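Local structure of FAA hydrolase family protein (Pseudomonas aeruginosa, 6J5Y) at residues G77-E82 with G208-G213. The protein probably hydrolyses fumarylpyruvate, as a metal-binding member of the fumarylacetoacetate hydrolase superfamily, and holds manganese and pyruvate together at its active site. Residues are numbered along the deposited sequence; the frame is centred on the assembly and turned at random.
Sequences GNYHYE and GAVERG. With MN (manganese (II) ion), chain C; PYR (pyruvic acid), chain B.
Gly208 is sandwiched between two aromatic side chains, His80 and Tyr81. The His80 ring lies flat against it, a CH-pi contact with Gly208 CA 3.9 Å from the ring centroid; the peptide that follows continues over the same face, bringing Ala209 N above the rim. Tyr81 takes the crowded position between its own backbone N and carbonyl carbon (chi1 58°), which turns the phenol across toward the neighbouring strand, against the Gly208 backbone. Gly208 N sits 3.2 Å above the phenol plane, offset toward the rim, Gly208 O comes to 3.0 Å from Tyr81 CD2 over a face, and Tyr81 OH carries on to a hydrogen bond with the carbonyl of Gly206. Asn78 OD1 takes a weak, bent bond from His80 NE2 at 2.7 Å and also touches the methyl of Ala209. Between these side chains a short, weakly bonded strand, 208-209, lies antiparallel against strand 79-89 of the FAH fold: Val210 N bonds to Tyr79 O at 2.9 Å and Tyr81 N to Gly208 O at a long 3.2 Å, both bent, flanking the non-hydrogen-bonded pair His80-Ala209. A water bridges Tyr79 N and Val210 O. Val210 CG1 packs on Tyr79 CD2 at 3.7 Å, side by side. Past Tyr81, the extended Glu82 heads into the active site, where OE1 binds manganese at 2.2 Å with Glu84 and Asp113, while OE2 salt-bridges Arg117.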
ATOM      1  N   GLY A  77      12.694   6.644 -15.505  1.00 24.03           N
ATOM      2  CA  GLY A  77      13.453   7.796 -15.011  1.00 26.09           C
ATOM      3  C   GLY A  77      12.755   8.463 -13.840  1.00 25.34           C
ATOM      4  O   GLY A  77      13.331   9.386 -13.321  1.00 28.52           O
ATOM      5  N   ASN A  78      11.561   8.019 -13.420  1.00 25.65           N
ATOM      6  CA  ASN A  78      10.683   8.801 -12.507  1.00 24.10           C
ATOM      7  C   ASN A  78      10.035   7.844 -11.522  1.00 24.21           C
ATOM      8  O   ASN A  78       8.873   7.441 -11.768  1.00 25.57           O
ATOM      9  CB  ASN A  78       9.623   9.581 -13.284  1.00 26.02           C
ATOM     10  CG  ASN A  78       8.908  10.632 -12.470  1.00 26.36           C
ATOM     11  OD1 ASN A  78       9.227  10.855 -11.311  1.00 28.16           O
ATOM     12  ND2 ASN A  78       7.936  11.292 -13.080  1.00 24.98           N
ATOM     13  N   TYR A  79      10.778   7.496 -10.477  1.00 22.69           N
ATOM     14  CA  TYR A  79      10.451   6.406  -9.529  1.00 22.54           C
ATOM     15  C   TYR A  79       9.925   7.076  -8.261  1.00 20.35           C
ATOM     16  O   TYR A  79      10.747   7.679  -7.527  1.00 22.52           O
ATOM     17  CB  TYR A  79      11.676   5.509  -9.359  1.00 21.43           C
ATOM     18  CG  TYR A  79      11.596   4.403  -8.331  1.00 22.81           C
ATOM     19  CD1 TYR A  79      10.570   3.474  -8.341  1.00 22.18           C
ATOM     20  CD2 TYR A  79      12.600   4.239  -7.385  1.00 22.40           C
ATOM     21  CE1 TYR A  79      10.514   2.453  -7.407  1.00 23.33           C
ATOM     22  CE2 TYR A  79      12.578   3.204  -6.465  1.00 22.14           C
ATOM     23  CZ  TYR A  79      11.534   2.296  -6.491  1.00 23.12           C
ATOM     24  OH  TYR A  79      11.476   1.293  -5.567  1.00 23.60           O
ATOM     25  N   HIS A  80       8.621   6.917  -7.990  1.00 19.40           N
ATOM     26  CA  HIS A  80       7.886   7.609  -6.904  1.00 18.72           C
ATOM     27  C   HIS A  80       7.652   6.720  -5.685  1.00 20.83           C
ATOM     28  O   HIS A  80       7.263   5.539  -5.825  1.00 20.00           O
ATOM     29  CB  HIS A  80       6.561   8.187  -7.389  1.00 20.90           C
ATOM     30  CG  HIS A  80       6.724   9.471  -8.127  1.00 20.49           C
ATOM     31  ND1 HIS A  80       5.814  10.508  -8.007  1.00 22.77           N
ATOM     32  CD2 HIS A  80       7.696   9.905  -8.954  1.00 21.29           C
ATOM     33  CE1 HIS A  80       6.201  11.525  -8.770  1.00 21.09           C
ATOM     34  NE2 HIS A  80       7.363  11.187  -9.344  1.00 22.42           N
ATOM     35  N   TYR A  81       7.874   7.312  -4.513  1.00 21.66           N
ATOM     36  CA  TYR A  81       7.390   6.801  -3.210  1.00 22.54           C
ATOM     37  C   TYR A  81       5.924   7.210  -3.081  1.00 23.22           C
ATOM     38  O   TYR A  81       5.535   8.227  -3.702  1.00 20.87           O
ATOM     39  CB  TYR A  81       8.198   7.375  -2.046  1.00 23.57           C
ATOM     40  CG  TYR A  81       8.173   8.878  -1.987  1.00 23.12           C
ATOM     41  CD1 TYR A  81       7.100   9.555  -1.429  1.00 22.95           C
ATOM     42  CD2 TYR A  81       9.189   9.625  -2.551  1.00 22.17           C
ATOM     43  CE1 TYR A  81       7.046  10.938  -1.420  1.00 23.61           C
ATOM     44  CE2 TYR A  81       9.168  11.013  -2.506  1.00 23.79           C
ATOM     45  CZ  TYR A  81       8.094  11.672  -1.941  1.00 22.83           C
ATOM     46  OH  TYR A  81       8.054  13.039  -1.920  1.00 25.55           O
ATOM     47  N   GLU A  82       5.150   6.409  -2.344  1.00 20.38           N
ATOM     48  CA  GLU A  82       3.774   6.738  -1.882  1.00 20.18           C
ATOM     49  C   GLU A  82       3.518   6.031  -0.549  1.00 20.13           C
ATOM     50  O   GLU A  82       3.357   4.781  -0.603  1.00 20.21           O
ATOM     51  CB  GLU A  82       2.731   6.212  -2.872  1.00 19.78           C
ATOM     52  CG  GLU A  82       2.776   6.794  -4.275  1.00 20.08           C
ATOM     53  CD  GLU A  82       1.583   6.414  -5.143  1.00 21.24           C
ATOM     54  OE1 GLU A  82       0.752   5.633  -4.687  1.00 22.54           O
ATOM     55  OE2 GLU A  82       1.508   6.866  -6.291  1.00 23.23           O
ATOM     56  N   GLY A 208       6.575  12.063  -4.760  1.00 24.48           N
ATOM     57  CA  GLY A 208       7.740  12.584  -5.481  1.00 23.70           C
ATOM     58  C   GLY A 208       8.678  11.477  -5.885  1.00 23.68           C
ATOM     59  O   GLY A 208       8.533  10.295  -5.376  1.00 22.06           O
ATOM     60  N   ALA A 209       9.606  11.851  -6.762  1.00 21.66           N
ATOM     61  CA  ALA A 209      10.704  11.012  -7.252  1.00 23.22           C
ATOM     62  C   ALA A 209      11.682  10.757  -6.105  1.00 24.32           C
ATOM     63  O   ALA A 209      11.775  11.520  -5.128  1.00 24.85           O
ATOM     64  CB  ALA A 209      11.385  11.635  -8.451  1.00 24.60           C
ATOM     65  N   VAL A 210      12.367   9.653  -6.221  1.00 22.28           N
ATOM     66  CA  VAL A 210      13.422   9.260  -5.268  1.00 26.08           C
ATOM     67  C   VAL A 210      14.564   8.783  -6.170  1.00 25.67           C
ATOM     68  O   VAL A 210      14.246   8.278  -7.268  1.00 24.74           O
ATOM     69  CB  VAL A 210      12.798   8.241  -4.296  1.00 28.22           C
ATOM     70  CG1 VAL A 210      12.861   6.810  -4.781  1.00 29.54           C
ATOM     71  CG2 VAL A 210      13.337   8.376  -2.894  1.00 32.06           C
ATOM     72  N   GLU A 211      15.816   9.055  -5.798  1.00 24.65           N
ATOM     73  CA  GLU A 211      16.999   8.691  -6.612  1.00 27.86           C
ATOM     74  C   GLU A 211      17.855   7.700  -5.821  1.00 24.81           C
ATOM     75  O   GLU A 211      17.656   7.564  -4.586  1.00 23.43           O
ATOM     76  CB  GLU A 211      17.746   9.953  -7.049  1.00 30.98           C
ATOM     77  CG  GLU A 211      18.408  10.739  -5.927  1.00 37.26           C
ATOM     78  CD  GLU A 211      19.257  11.903  -6.432  1.00 40.74           C
ATOM     79  OE1 GLU A 211      19.602  12.786  -5.634  1.00 41.48           O
ATOM     80  OE2 GLU A 211      19.586  11.910  -7.627  1.00 49.76           O
ATOM     81  N   ARG A 212      18.731   6.980  -6.502  1.00 25.26           N
ATOM     82  CA  ARG A 212      19.595   5.972  -5.836  1.00 29.82           C
ATOM     83  C   ARG A 212      20.387   6.655  -4.722  1.00 28.19           C
ATOM     84  O   ARG A 212      20.923   7.767  -4.951  1.00 24.20           O
ATOM     85  CB  ARG A 212      20.555   5.280  -6.807  1.00 33.90           C
ATOM     86  CG  ARG A 212      19.893   4.764  -8.076  1.00 38.54           C
ATOM     87  CD  ARG A 212      20.370   5.530  -9.288  1.00 45.38           C
ATOM     88  NE  ARG A 212      21.277   4.728 -10.084  1.00 49.18           N
ATOM     89  CZ  ARG A 212      22.133   5.204 -10.983  1.00 50.06           C
ATOM     90  NH1 ARG A 212      22.234   6.505 -11.212  1.00 48.22           N
ATOM     91  NH2 ARG A 212      22.892   4.359 -11.657  1.00 51.89           N
ATOM     92  N   GLY A 213      20.511   5.978  -3.582  1.00 27.78           N
ATOM     93  CA  GLY A 213      21.286   6.473  -2.431  1.00 28.14           C
ATOM     94  C   GLY A 213      20.419   7.181  -1.417  1.00 26.37           C
ATOM     95  O   GLY A 213      20.848   7.233  -0.270  1.00 29.44           O
TER
HETATM   96 MN    MN C 302      -0.936   4.364  -4.196  1.00 24.79          MN
HETATM   97  C   PYR B 301      -2.673   6.545  -5.183  1.00 21.96           C
HETATM   98  O   PYR B 301      -2.270   6.034  -4.117  1.00 21.90           O
HETATM   99  OXT PYR B 301      -3.371   7.586  -5.198  1.00 23.13           O
HETATM  100  CA  PYR B 301      -2.381   5.902  -6.285  1.00 21.70           C
HETATM  101  O3  PYR B 301      -1.780   4.825  -6.180  1.00 20.75           O
HETATM  102  CB  PYR B 301      -2.746   6.348  -7.671  1.00 20.09           C
HETATM  103  O   HOH W   1      13.213   8.626  -9.883  1.00 20.72           O
HETATM  104  O   HOH W   2      -2.547   2.964  -3.833  1.00 17.92           O